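Local coordinates for hemolysin-related protein (Vibrio cholerae serotype O1, PDB 6MLT) that probably binds carbohydrate, carries bound calcium and sodium ions, and serves as a secreted biofilm matrix protein in bacterial adhesion, at residues N411-E416 and A428-V433; I513-G518 and L537-N542; W213-N218 and E252-E257; V38-D43 and D56-T61; V446-Y451 and V466-L471. All coordinates share one frame; numbering follows the deposited sequence.

How the interactions relate
Four of the contacts lie in the β-propeller, whereas interaction 1 lies in the β-prism lectin domain, with its centre 49 to 60 Å from the other centres. Interactions 2 and 3 each join neighbouring blades, interaction 5 ties a hairpin turn to the strand exit of its own blade, and interaction 4 holds a calcium site in a loop between two strands of one blade. Interactions 2 and 4 touch through I538 CG2 and I57 CG1 (4.1 Å) and through V540 CG1 and V59 CG1 (4.2 Å). Interactions 3 and 5 meet at I253 CD1 and Y447 CD1, 3.4 Å apart. Interactions 2 and 5 come within about 5 Å at their nearest atoms without touching.

Interaction 1: residues N411-E416 and A428-V433; sequences NVWSKE and AVQFLV
N411 N donates to Q430 O at 2.8 Å and N411 O receives Q430 N at 3.0 Å, making these residues a hydrogen-bonded antiparallel pair of strands 405-413 and 428-435. W413 and A428 form another, in which W413 N gives a nearly straight bond to A428 O (3.0 Å) and the return bond from A428 N to W413 O is weak. Between them, V412 and V429 are a non-hydrogen-bonded pair whose side chains occupy the other face of this β-prism lectin sheet. On the face of N411, W413 and Q430, the two amide side chains run alongside each other in the same direction. N411 ND2 reaches Q430 OE1 at 3.0 Å; the acceptor lies in the plane of the N411 amide, but the donor stands above the Q430 carbonyl plane, the two amides being turned 61° apart. The extended chain of Q430, its CG anti to the backbone N (chi1 175°), carries OE1 to the edge of the indole, in the ring plane and 3.7 Å from W413 CH2. Farther back on the same ring, W413 CE3 packs 3.8 Å from A428 CB. Q430 NE2 donates to the backbone oxygen of S297, next to this strand on its other side. With OE1 accepting from one neighbouring strand and NE2 donating to the other, the buried amide of Q430 has a single sensible orientation and adds a side-chain link across three strands.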
# COMPACT_ATOMS: atom_id res chain seq x y z
N ASN A 411 23.62 -21.00 13.29
CA ASN A 411 24.14 -20.83 14.64
C ASN A 411 25.66 -20.88 14.56
O ASN A 411 26.23 -21.71 13.84
CB ASN A 411 23.61 -21.92 15.58
CG ASN A 411 22.14 -21.75 15.90
OD1 ASN A 411 21.63 -20.63 16.00
ND2 ASN A 411 21.43 -22.86 16.06
N VAL A 412 26.31 -19.97 15.28
CA VAL A 412 27.75 -19.77 15.18
C VAL A 412 28.35 -19.81 16.58
O VAL A 412 27.85 -19.15 17.50
CB VAL A 412 28.08 -18.43 14.49
CG1 VAL A 412 29.59 -18.23 14.37
CG2 VAL A 412 27.42 -18.37 13.11
N TRP A 413 29.40 -20.61 16.75
CA TRP A 413 30.16 -20.69 17.99
C TRP A 413 31.54 -20.11 17.75
O TRP A 413 32.23 -20.53 16.81
CB TRP A 413 30.31 -22.13 18.47
CG TRP A 413 29.08 -22.82 19.01
CD1 TRP A 413 28.81 -23.12 20.32
CD2 TRP A 413 27.97 -23.32 18.25
NE1 TRP A 413 27.61 -23.77 20.42
CE2 TRP A 413 27.07 -23.91 19.17
CE3 TRP A 413 27.65 -23.33 16.89
CZ2 TRP A 413 25.87 -24.49 18.77
CZ3 TRP A 413 26.47 -23.91 16.49
CH2 TRP A 413 25.59 -24.48 17.42
N SER A 414 31.97 -19.18 18.59
CA SER A 414 33.33 -18.64 18.53
C SER A 414 33.86 -18.48 19.94
O SER A 414 33.28 -17.74 20.75
CB SER A 414 33.37 -17.30 17.80
OG SER A 414 34.70 -16.80 17.74
N LYS A 415 34.96 -19.15 20.23
CA LYS A 415 35.60 -19.06 21.54
C LYS A 415 36.41 -17.77 21.66
O LYS A 415 37.14 -17.39 20.74
CB LYS A 415 36.51 -20.27 21.76
CG LYS A 415 37.19 -20.29 23.12
CD LYS A 415 38.09 -21.51 23.26
CE LYS A 415 38.87 -21.50 24.57
NZ LYS A 415 39.61 -22.77 24.77
N GLU A 416 36.29 -17.12 22.81
CA GLU A 416 37.03 -15.90 23.10
C GLU A 416 38.13 -16.08 24.13
O GLU A 416 39.16 -15.40 24.04
CB GLU A 416 36.08 -14.80 23.61
CG GLU A 416 35.00 -14.40 22.63
CD GLU A 416 34.12 -13.28 23.16
OE1 GLU A 416 34.36 -12.84 24.31
OE2 GLU A 416 33.19 -12.85 22.45
N ALA A 428 32.51 -23.59 15.57
CA ALA A 428 31.48 -24.54 15.17
C ALA A 428 30.38 -23.79 14.43
O ALA A 428 30.17 -22.59 14.64
CB ALA A 428 30.89 -25.30 16.36
N VAL A 429 29.66 -24.52 13.58
CA VAL A 429 28.55 -23.96 12.83
C VAL A 429 27.41 -24.97 12.75
O VAL A 429 27.60 -26.18 12.86
CB VAL A 429 28.95 -23.54 11.40
CG1 VAL A 429 29.94 -22.41 11.44
CG2 VAL A 429 29.50 -24.73 10.62
N GLN A 430 26.21 -24.43 12.53
CA GLN A 430 25.00 -25.22 12.35
C GLN A 430 24.09 -24.42 11.44
O GLN A 430 23.96 -23.21 11.60
CB GLN A 430 24.33 -25.51 13.70
CG GLN A 430 23.00 -26.22 13.62
CD GLN A 430 22.42 -26.50 14.99
OE1 GLN A 430 22.44 -25.64 15.87
NE2 GLN A 430 21.94 -27.72 15.20
N PHE A 431 23.47 -25.11 10.49
CA PHE A 431 22.67 -24.45 9.46
C PHE A 431 21.19 -24.53 9.80
O PHE A 431 20.69 -25.58 10.22
CB PHE A 431 22.93 -25.07 8.09
CG PHE A 431 24.38 -25.07 7.72
CD1 PHE A 431 24.99 -23.90 7.30
CD2 PHE A 431 25.14 -26.22 7.82
CE1 PHE A 431 26.34 -23.89 6.97
CE2 PHE A 431 26.48 -26.21 7.50
CZ PHE A 431 27.08 -25.05 7.07
N LEU A 432 20.49 -23.41 9.60
CA LEU A 432 19.07 -23.28 9.87
C LEU A 432 18.33 -23.13 8.55
O LEU A 432 18.70 -22.29 7.71
CB LEU A 432 18.80 -22.07 10.76
CG LEU A 432 19.70 -21.94 11.99
CD1 LEU A 432 19.49 -20.61 12.69
CD2 LEU A 432 19.46 -23.10 12.94
N VAL A 433 17.27 -23.92 8.36
CA VAL A 433 16.53 -23.98 7.11
C VAL A 433 15.04 -23.86 7.39
O VAL A 433 14.57 -24.03 8.52
CB VAL A 433 16.83 -25.28 6.33
CG1 VAL A 433 18.32 -25.37 5.99
CG2 VAL A 433 16.39 -26.50 7.13

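Interaction 2: residues I513-G518 and L537-N542; sequences IANSSG and LIMVAN
Two neighbouring blades of the β-propeller are joined where the exit of strand 509-514, residues N515 to G518, meets the end of strand 536-541 at A541 and the following N542. The amide of N542 does much of the bonding. Its OD1 takes G518 N at 2.8 Å, in the carbonyl plane and on a lone pair, while N542 ND2 donates to S517 OG at 3.0 Å. With CG set between its backbone N and carbonyl carbon (chi1 54°), N542 turns this amide onto S517 and G518. N542 N also donates to S516 O at 3.0 Å, from above that carbonyl plane. S517 OG has its main partner in E522, and N542 ND2 also bonds to V31 O. In the propeller, strand 509-514 is the outermost strand of its blade, and the loop after it lies against inner strand 536-541 of the next. N515 ND2 donates to V540 O (3.0 Å), again approaching above the carbonyl plane. The side chains of N515 and M539 slide past each other in opposite directions, with M539 SD 3.4 Å from N515 CG. Beyond them the packing becomes apolar: I513 and L537 meet tip to tip, I513 CD1 lying 3.8 Å from L537 CD2, and M539 CE comes 4.0 Å from I513 CD1.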
# COMPACT_ATOMS: atom_id res chain seq x y z
N ILE A 513 -25.98 -3.37 3.57
CA ILE A 513 -26.55 -2.11 4.03
C ILE A 513 -27.25 -1.46 2.84
O ILE A 513 -26.63 -1.28 1.79
CB ILE A 513 -25.47 -1.17 4.60
CG1 ILE A 513 -24.92 -1.75 5.91
CG2 ILE A 513 -26.02 0.24 4.81
CD1 ILE A 513 -23.70 -1.02 6.44
N ALA A 514 -28.52 -1.11 3.01
CA ALA A 514 -29.25 -0.41 1.96
C ALA A 514 -28.62 0.97 1.75
O ALA A 514 -28.55 1.77 2.69
CB ALA A 514 -30.72 -0.28 2.32
N ASN A 515 -28.19 1.24 0.52
CA ASN A 515 -27.49 2.48 0.20
C ASN A 515 -27.47 2.61 -1.32
O ASN A 515 -26.89 1.75 -2.00
CB ASN A 515 -26.07 2.46 0.77
CG ASN A 515 -25.39 3.82 0.72
OD1 ASN A 515 -25.73 4.72 1.48
ND2 ASN A 515 -24.41 3.95 -0.17
N SER A 516 -28.11 3.65 -1.85
CA SER A 516 -28.31 3.76 -3.29
C SER A 516 -27.34 4.74 -3.93
O SER A 516 -26.86 5.68 -3.29
CB SER A 516 -29.75 4.19 -3.61
OG SER A 516 -30.09 5.42 -3.00
N SER A 517 -27.08 4.52 -5.21
CA SER A 517 -26.26 5.43 -6.01
C SER A 517 -26.45 5.14 -7.49
O SER A 517 -26.57 3.97 -7.89
CB SER A 517 -24.78 5.30 -5.64
OG SER A 517 -24.00 6.19 -6.44
N GLY A 518 -26.46 6.20 -8.30
CA GLY A 518 -26.29 6.03 -9.73
C GLY A 518 -24.96 5.39 -10.08
O GLY A 518 -24.84 4.75 -11.13
N LEU A 537 -17.75 3.26 9.55
CA LEU A 537 -17.93 2.93 8.14
C LEU A 537 -18.73 4.05 7.47
O LEU A 537 -19.90 4.27 7.81
CB LEU A 537 -18.66 1.60 7.98
CG LEU A 537 -19.22 1.27 6.60
CD1 LEU A 537 -18.12 1.22 5.55
CD2 LEU A 537 -19.99 -0.04 6.64
N ILE A 538 -18.10 4.74 6.51
CA ILE A 538 -18.64 5.95 5.90
C ILE A 538 -18.98 5.66 4.44
O ILE A 538 -18.12 5.16 3.70
CB ILE A 538 -17.64 7.11 5.99
CG1 ILE A 538 -17.24 7.37 7.44
CG2 ILE A 538 -18.23 8.38 5.35
CD1 ILE A 538 -15.77 7.63 7.64
N MET A 539 -20.19 6.01 4.02
CA MET A 539 -20.59 5.82 2.63
C MET A 539 -21.47 6.97 2.18
O MET A 539 -22.16 7.61 2.98
CB MET A 539 -21.31 4.48 2.42
CG MET A 539 -22.63 4.35 3.14
SD MET A 539 -23.25 2.65 3.11
CE MET A 539 -22.11 1.87 4.24
N VAL A 540 -21.45 7.23 0.87
CA VAL A 540 -22.22 8.32 0.28
C VAL A 540 -23.37 7.72 -0.53
O VAL A 540 -23.30 6.58 -1.00
CB VAL A 540 -21.32 9.22 -0.59
CG1 VAL A 540 -20.16 9.74 0.25
CG2 VAL A 540 -20.82 8.47 -1.82
N ALA A 541 -24.43 8.51 -0.69
CA ALA A 541 -25.65 8.01 -1.31
C ALA A 541 -26.31 9.12 -2.12
O ALA A 541 -26.16 10.31 -1.83
CB ALA A 541 -26.63 7.47 -0.28
N ASN A 542 -27.07 8.69 -3.12
CA ASN A 542 -27.88 9.59 -3.93
C ASN A 542 -29.09 8.81 -4.42
O ASN A 542 -29.04 7.59 -4.57
CB ASN A 542 -27.08 10.16 -5.10
CG ASN A 542 -26.44 9.08 -5.94
OD1 ASN A 542 -27.08 8.50 -6.82
ND2 ASN A 542 -25.17 8.79 -5.66

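Interaction 3: residues W213-N218 and E252-E257; sequences WQYQAN and EIAVLE
The phenol ring of Y215 has L256 over one face and the carboxylate of E252 at its edge. L256 CD2 makes a CH-pi contact, 3.9 Å from the centroid of the Y215 ring and displaced toward the rim, while its other methyl, L256 CD1, touches Y215 CB at 3.8 Å. At the hydroxyl end, E252 CD lies in the ring plane and the carboxylate is turned 88° to it. Y215 OH donates to E252 OE2 in a very short bond of 2.5 Å. The tyrosine reaches that far because CG is anti to its backbone N (chi1 180°), which sends the ring straight across to strand 252-256. W213 adds a looser apolar touch through CH2, 4.3 Å from L256 CD1. Water fills in around the acid: one molecule donates to E252 OE1 (2.6 Å) and to Q216 O, and another accepts from N218 N and probably donates to E252 OE1. The contact thus packs the outermost strand 211-214 and its trailing loop against an inner strand of the neighbouring propeller blade. R265, on the adjacent strand of that second blade, forms a salt bridge with E252 OE1. Held by an arginine, a phenol and water, the buried glutamate is probably ionised, and the short Y215 bond would be strengthened by that charge, giving the interface between blades a polar link beside its leucine packing.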
# COMPACT_ATOMS: atom_id res chain seq x y z
N TRP A 213 8.06 5.97 -20.12
CA TRP A 213 7.43 4.93 -20.92
C TRP A 213 5.92 5.09 -20.84
O TRP A 213 5.39 5.88 -20.06
CB TRP A 213 7.86 3.53 -20.46
CG TRP A 213 7.68 3.20 -19.01
CD1 TRP A 213 8.65 3.16 -18.06
CD2 TRP A 213 6.46 2.83 -18.34
NE1 TRP A 213 8.12 2.78 -16.85
CE2 TRP A 213 6.78 2.57 -16.99
CE3 TRP A 213 5.13 2.69 -18.76
CZ2 TRP A 213 5.82 2.19 -16.06
CZ3 TRP A 213 4.18 2.30 -17.83
CH2 TRP A 213 4.53 2.06 -16.48
N GLN A 214 5.24 4.32 -21.67
CA GLN A 214 3.79 4.44 -21.78
C GLN A 214 3.20 3.07 -22.08
O GLN A 214 3.65 2.39 -23.00
CB GLN A 214 3.43 5.43 -22.89
CG GLN A 214 1.97 5.71 -23.02
CD GLN A 214 1.72 6.92 -23.90
OE1 GLN A 214 2.16 8.03 -23.59
NE2 GLN A 214 1.05 6.71 -25.03
N TYR A 215 2.20 2.68 -21.30
CA TYR A 215 1.46 1.45 -21.56
C TYR A 215 0.41 1.73 -22.63
O TYR A 215 -0.42 2.62 -22.46
CB TYR A 215 0.80 0.95 -20.28
CG TYR A 215 0.01 -0.33 -20.47
CD1 TYR A 215 0.64 -1.48 -20.91
CD2 TYR A 215 -1.36 -0.37 -20.23
CE1 TYR A 215 -0.07 -2.65 -21.10
CE2 TYR A 215 -2.08 -1.54 -20.42
CZ TYR A 215 -1.42 -2.68 -20.85
OH TYR A 215 -2.10 -3.85 -21.05
N GLN A 216 0.46 0.97 -23.71
CA GLN A 216 -0.48 1.13 -24.82
C GLN A 216 -1.77 0.39 -24.47
O GLN A 216 -1.78 -0.84 -24.36
CB GLN A 216 0.12 0.61 -26.12
N ALA A 217 -2.85 1.15 -24.29
CA ALA A 217 -4.15 0.60 -23.98
C ALA A 217 -5.14 0.99 -25.07
O ALA A 217 -4.86 1.84 -25.92
CB ALA A 217 -4.64 1.09 -22.61
N ASN A 218 -6.31 0.36 -25.03
CA ASN A 218 -7.34 0.58 -26.03
C ASN A 218 -8.29 1.73 -25.68
O ASN A 218 -9.15 2.07 -26.50
CB ASN A 218 -8.13 -0.72 -26.23
CG ASN A 218 -7.23 -1.88 -26.63
OD1 ASN A 218 -7.21 -2.94 -25.99
ND2 ASN A 218 -6.48 -1.68 -27.69
N GLU A 252 -9.82 -3.60 -19.68
CA GLU A 252 -8.87 -4.57 -19.16
C GLU A 252 -8.50 -4.21 -17.73
O GLU A 252 -8.74 -3.09 -17.26
CB GLU A 252 -7.61 -4.66 -20.02
CG GLU A 252 -6.74 -3.41 -19.99
CD GLU A 252 -5.49 -3.57 -20.84
OE1 GLU A 252 -5.54 -3.25 -22.05
OE2 GLU A 252 -4.47 -4.05 -20.31
N ILE A 253 -7.94 -5.20 -17.04
CA ILE A 253 -7.16 -5.00 -15.83
C ILE A 253 -5.79 -5.59 -16.10
O ILE A 253 -5.67 -6.64 -16.75
CB ILE A 253 -7.80 -5.65 -14.59
CG1 ILE A 253 -6.93 -5.38 -13.37
CG2 ILE A 253 -7.99 -7.15 -14.80
CD1 ILE A 253 -7.70 -5.19 -12.10
N ALA A 254 -4.74 -4.90 -15.65
CA ALA A 254 -3.40 -5.34 -15.98
C ALA A 254 -2.46 -5.04 -14.82
O ALA A 254 -2.68 -4.09 -14.05
CB ALA A 254 -2.88 -4.68 -17.26
N VAL A 255 -1.44 -5.87 -14.69
CA VAL A 255 -0.34 -5.64 -13.76
C VAL A 255 0.90 -5.38 -14.58
O VAL A 255 1.29 -6.22 -15.41
CB VAL A 255 -0.14 -6.82 -12.80
CG1 VAL A 255 1.06 -6.57 -11.90
CG2 VAL A 255 -1.40 -7.05 -11.98
N LEU A 256 1.53 -4.24 -14.35
CA LEU A 256 2.73 -3.84 -15.06
C LEU A 256 3.92 -3.89 -14.11
O LEU A 256 3.79 -3.62 -12.91
CB LEU A 256 2.59 -2.43 -15.62
CG LEU A 256 1.32 -2.13 -16.41
CD1 LEU A 256 1.30 -0.68 -16.83
CD2 LEU A 256 1.23 -3.05 -17.61
N GLU A 257 5.08 -4.24 -14.66
CA GLU A 257 6.34 -4.13 -13.95
C GLU A 257 6.79 -2.67 -13.92
O GLU A 257 6.23 -1.81 -14.60
CB GLU A 257 7.40 -5.00 -14.62
CG GLU A 257 6.98 -6.45 -14.85
CD GLU A 257 6.89 -7.27 -13.57
OE1 GLU A 257 7.27 -6.74 -12.50
OE2 GLU A 257 6.45 -8.44 -13.64
O HOH W 1 -3.65 -3.05 -23.81
O HOH W 2 -7.28 -1.53 -23.14

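Interaction 4: residues V38-D43 and D56-T61; sequences VQLNDD and DIIVVT. With CA (calcium ion), chain C; CA (calcium ion), chain B.
N41 and D56 share a calcium ion in a two-metal loop that joins strands 36-38 and 56-63 of a propeller blade. N41 OD1 binds this ion at 2.3 Å, D43 gives it OD2, and D56 is bidentate, with D56 OD1 at 2.4 Å and D56 OD2 at 2.5 Å from the metal. The carbonyl oxygen of V54 and two waters bring the ligands to seven. The intervening D42 turns instead to the second calcium ion, bound also by N44, D46, the carbonyl of K48 and D53, a spacing consistent with an EF-hand-type loop without flanking helices. In the second shell, L40 N donates to D56 OD2 at 2.9 Å on the anti lone pair, and G78 N bonds to D56 OD1, so both carboxylate oxygens bind the metal and accept a backbone N-H, which would restrain rotation of the group. N41 ND2 bonds to D43 OD1, met from above the carboxylate plane, linking two ligands. One of the metal waters donates to Q39 OE1 and N41 O. Behind the site, D56 N donates to V38 O (2.7 Å) and V38 N to D56 O, a hydrogen-bonded antiparallel pair that sets the start of the strand. On the side of the sheet carrying D56, I58 packs against both V38, at the end of strand 36-38, and L40 of the loop: I58 CD1 lies 3.6 Å from V38 CG2, and I58 CG1 lies 3.8 Å from L40 CD1.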
# COMPACT_ATOMS: atom_id res chain seq x y z
N VAL A 38 -10.40 13.74 7.49
CA VAL A 38 -9.30 14.52 8.06
C VAL A 38 -9.85 15.32 9.24
O VAL A 38 -11.06 15.54 9.36
CB VAL A 38 -8.68 15.48 7.03
CG1 VAL A 38 -7.85 14.72 5.99
CG2 VAL A 38 -9.76 16.32 6.34
N GLN A 39 -8.94 15.79 10.11
CA GLN A 39 -9.30 16.61 11.26
C GLN A 39 -9.53 18.06 10.84
O GLN A 39 -8.66 18.67 10.21
CB GLN A 39 -8.20 16.57 12.32
CG GLN A 39 -7.83 15.19 12.83
CD GLN A 39 -8.75 14.68 13.92
OE1 GLN A 39 -9.65 15.39 14.38
NE2 GLN A 39 -8.53 13.44 14.34
N LEU A 40 -10.67 18.64 11.23
CA LEU A 40 -11.00 20.00 10.82
C LEU A 40 -11.40 20.95 11.95
O LEU A 40 -11.52 22.15 11.69
CB LEU A 40 -12.12 19.99 9.78
CG LEU A 40 -11.79 19.31 8.45
CD1 LEU A 40 -13.04 19.23 7.57
CD2 LEU A 40 -10.67 20.04 7.71
N ASN A 41 -11.61 20.47 13.17
CA ASN A 41 -11.99 21.37 14.25
C ASN A 41 -11.44 20.87 15.57
O ASN A 41 -10.95 19.75 15.69
CB ASN A 41 -13.51 21.56 14.32
CG ASN A 41 -14.23 20.35 14.89
OD1 ASN A 41 -14.08 19.24 14.40
ND2 ASN A 41 -15.02 20.57 15.94
N ASP A 42 -11.52 21.74 16.58
CA ASP A 42 -10.99 21.45 17.91
C ASP A 42 -12.11 20.87 18.75
O ASP A 42 -12.88 21.60 19.39
CB ASP A 42 -10.40 22.71 18.53
CG ASP A 42 -9.79 22.46 19.89
OD1 ASP A 42 -9.57 21.29 20.25
OD2 ASP A 42 -9.54 23.45 20.61
N ASP A 43 -12.22 19.54 18.77
CA ASP A 43 -13.30 18.89 19.49
C ASP A 43 -13.08 18.91 21.01
O ASP A 43 -14.03 19.12 21.76
CB ASP A 43 -13.47 17.45 19.02
CG ASP A 43 -14.04 17.37 17.62
OD1 ASP A 43 -15.22 17.72 17.44
OD2 ASP A 43 -13.30 16.96 16.71
N ASP A 56 -13.07 14.23 10.70
CA ASP A 56 -14.28 14.71 10.05
C ASP A 56 -14.33 14.24 8.61
O ASP A 56 -13.37 13.66 8.08
CB ASP A 56 -14.32 16.23 10.14
CG ASP A 56 -14.19 16.69 11.56
OD1 ASP A 56 -15.06 16.30 12.37
OD2 ASP A 56 -13.21 17.40 11.89
N ILE A 57 -15.48 14.46 7.97
CA ILE A 57 -15.75 13.97 6.63
C ILE A 57 -15.92 15.16 5.69
O ILE A 57 -16.63 16.12 6.02
CB ILE A 57 -16.99 13.05 6.61
CG1 ILE A 57 -16.67 11.69 7.25
CG2 ILE A 57 -17.48 12.83 5.18
CD1 ILE A 57 -16.62 11.67 8.74
N ILE A 58 -15.29 15.09 4.52
CA ILE A 58 -15.46 16.07 3.46
C ILE A 58 -16.11 15.38 2.27
O ILE A 58 -15.63 14.34 1.80
CB ILE A 58 -14.12 16.69 3.04
CG1 ILE A 58 -13.53 17.51 4.19
CG2 ILE A 58 -14.31 17.59 1.80
CD1 ILE A 58 -12.06 17.86 4.00
N VAL A 59 -17.19 15.98 1.76
CA VAL A 59 -17.91 15.50 0.59
C VAL A 59 -18.26 16.70 -0.29
O VAL A 59 -18.16 17.85 0.13
CB VAL A 59 -19.18 14.72 0.97
CG1 VAL A 59 -18.82 13.46 1.72
CG2 VAL A 59 -20.12 15.57 1.80
N VAL A 60 -18.66 16.40 -1.52
CA VAL A 60 -19.16 17.39 -2.46
C VAL A 60 -20.60 17.02 -2.79
O VAL A 60 -20.87 15.89 -3.22
CB VAL A 60 -18.30 17.45 -3.73
CG1 VAL A 60 -18.77 18.58 -4.64
CG2 VAL A 60 -16.81 17.61 -3.38
N THR A 61 -21.53 17.95 -2.56
CA THR A 61 -22.95 17.69 -2.76
C THR A 61 -23.45 18.36 -4.04
O THR A 61 -22.99 19.44 -4.41
CB THR A 61 -23.77 18.19 -1.57
OG1 THR A 61 -23.63 19.62 -1.42
CG2 THR A 61 -23.32 17.52 -0.29
CA CA C . -13.72 17.00 14.29
CA CA B . -8.02 19.73 19.99
O HOH W 3 -11.27 17.64 14.30
O HOH W 4 -15.87 16.70 15.17
O HOH W 5 -6.33 18.34 20.46

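Interaction 5: residues V446-Y451 and V466-L471; sequences VYAGYY and VANDDL
Y451 presents the edge of its ring to L471, whose CD1 lies in the ring plane and 3.4 Å from Y451 CE1; the two side chains run obliquely to each other. Y450 CB sits over a face of the Y451 ring. The ring of Y450 also turns an edge to the same partner, L471 CA lying in its plane, and Y450 CD1 is 3.5 Å from D470 O. Both tyrosines belong to the hairpin turn between strands 443-448 and 452-457 of one propeller blade, and they meet the chain as it leaves that blade's outermost strand, 462-467, for the next blade. Backbone bonds fasten the turn: N468 N donates to Y451 O at 2.9 Å and D470 N to Y450 O at 3.0 Å. A water donates to G449 O and N468 O and accepts from N468 ND2; N468 OD1 bonds to R500, and D470 OD1 to T519. D469 OD1 receives L471 N (3.3 Å), an Asx turn that bends the chain just before the leucine reaches Y451.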
# COMPACT_ATOMS: atom_id res chain seq x y z
N VAL A 446 -8.68 -6.72 -6.29
CA VAL A 446 -10.14 -6.80 -6.41
C VAL A 446 -10.65 -5.53 -7.06
O VAL A 446 -10.15 -4.43 -6.79
CB VAL A 446 -10.80 -7.04 -5.03
CG1 VAL A 446 -10.58 -5.86 -4.10
CG2 VAL A 446 -12.29 -7.34 -5.20
N TYR A 447 -11.66 -5.69 -7.92
CA TYR A 447 -12.28 -4.55 -8.58
C TYR A 447 -13.68 -4.92 -9.03
O TYR A 447 -14.03 -6.10 -9.18
CB TYR A 447 -11.45 -4.08 -9.79
CG TYR A 447 -11.60 -4.94 -11.03
CD1 TYR A 447 -10.85 -6.10 -11.19
CD2 TYR A 447 -12.46 -4.57 -12.05
CE1 TYR A 447 -10.96 -6.87 -12.33
CE2 TYR A 447 -12.58 -5.33 -13.20
CZ TYR A 447 -11.83 -6.48 -13.33
OH TYR A 447 -11.95 -7.24 -14.48
N ALA A 448 -14.49 -3.88 -9.25
CA ALA A 448 -15.85 -4.03 -9.73
C ALA A 448 -15.92 -3.66 -11.20
O ALA A 448 -15.38 -2.63 -11.62
CB ALA A 448 -16.81 -3.16 -8.93
N GLY A 449 -16.59 -4.50 -11.99
CA GLY A 449 -16.90 -4.21 -13.37
C GLY A 449 -18.35 -3.85 -13.56
O GLY A 449 -19.05 -3.47 -12.61
N TYR A 450 -18.82 -3.95 -14.80
CA TYR A 450 -20.24 -3.68 -15.07
C TYR A 450 -21.16 -4.67 -14.37
O TYR A 450 -22.26 -4.31 -13.97
CB TYR A 450 -20.51 -3.69 -16.58
CG TYR A 450 -20.18 -2.39 -17.26
CD1 TYR A 450 -21.06 -1.31 -17.20
CD2 TYR A 450 -19.01 -2.23 -17.98
CE1 TYR A 450 -20.78 -0.11 -17.83
CE2 TYR A 450 -18.71 -1.03 -18.61
CZ TYR A 450 -19.60 0.02 -18.53
OH TYR A 450 -19.30 1.21 -19.16
N TYR A 451 -20.71 -5.92 -14.22
CA TYR A 451 -21.57 -7.02 -13.78
C TYR A 451 -21.17 -7.67 -12.45
O TYR A 451 -22.03 -8.31 -11.83
CB TYR A 451 -21.59 -8.14 -14.84
CG TYR A 451 -22.05 -7.71 -16.22
CD1 TYR A 451 -23.10 -6.81 -16.39
CD2 TYR A 451 -21.44 -8.22 -17.36
CE1 TYR A 451 -23.51 -6.43 -17.66
CE2 TYR A 451 -21.84 -7.85 -18.62
CZ TYR A 451 -22.88 -6.95 -18.77
OH TYR A 451 -23.28 -6.58 -20.03
N VAL A 466 -18.34 -12.10 -7.73
CA VAL A 466 -19.61 -11.89 -7.03
C VAL A 466 -20.44 -10.90 -7.84
O VAL A 466 -20.03 -9.76 -8.05
CB VAL A 466 -19.39 -11.38 -5.60
CG1 VAL A 466 -20.71 -10.90 -4.99
CG2 VAL A 466 -18.79 -12.50 -4.75
N ALA A 467 -21.62 -11.35 -8.27
CA ALA A 467 -22.49 -10.49 -9.07
C ALA A 467 -22.79 -9.21 -8.32
O ALA A 467 -23.07 -9.22 -7.11
CB ALA A 467 -23.79 -11.23 -9.42
N ASN A 468 -22.74 -8.09 -9.05
CA ASN A 468 -22.83 -6.76 -8.46
C ASN A 468 -23.28 -5.82 -9.58
O ASN A 468 -22.50 -5.52 -10.49
CB ASN A 468 -21.48 -6.34 -7.88
CG ASN A 468 -21.56 -5.08 -7.03
OD1 ASN A 468 -22.10 -5.09 -5.92
ND2 ASN A 468 -21.00 -3.98 -7.55
N ASP A 469 -24.54 -5.38 -9.52
CA ASP A 469 -25.18 -4.66 -10.62
C ASP A 469 -24.62 -3.26 -10.75
O ASP A 469 -24.92 -2.38 -9.93
CB ASP A 469 -26.70 -4.61 -10.40
CG ASP A 469 -27.41 -3.60 -11.32
OD1 ASP A 469 -26.82 -3.14 -12.32
OD2 ASP A 469 -28.59 -3.27 -11.03
N ASP A 470 -23.82 -3.02 -11.78
CA ASP A 470 -23.35 -1.66 -12.05
C ASP A 470 -23.44 -1.34 -13.53
O ASP A 470 -22.58 -0.65 -14.09
CB ASP A 470 -21.93 -1.45 -11.55
CG ASP A 470 -21.60 0.02 -11.44
OD1 ASP A 470 -22.52 0.76 -11.03
OD2 ASP A 470 -20.47 0.43 -11.76
N LEU A 471 -24.52 -1.79 -14.18
CA LEU A 471 -24.69 -1.53 -15.61
C LEU A 471 -24.61 -0.04 -15.93
O LEU A 471 -24.23 0.32 -17.05
CB LEU A 471 -26.02 -2.09 -16.09
CG LEU A 471 -25.94 -3.38 -16.89
CD1 LEU A 471 -25.74 -4.55 -15.95
CD2 LEU A 471 -27.19 -3.55 -17.74
O HOH W 6 -20.07 -4.41 -10.21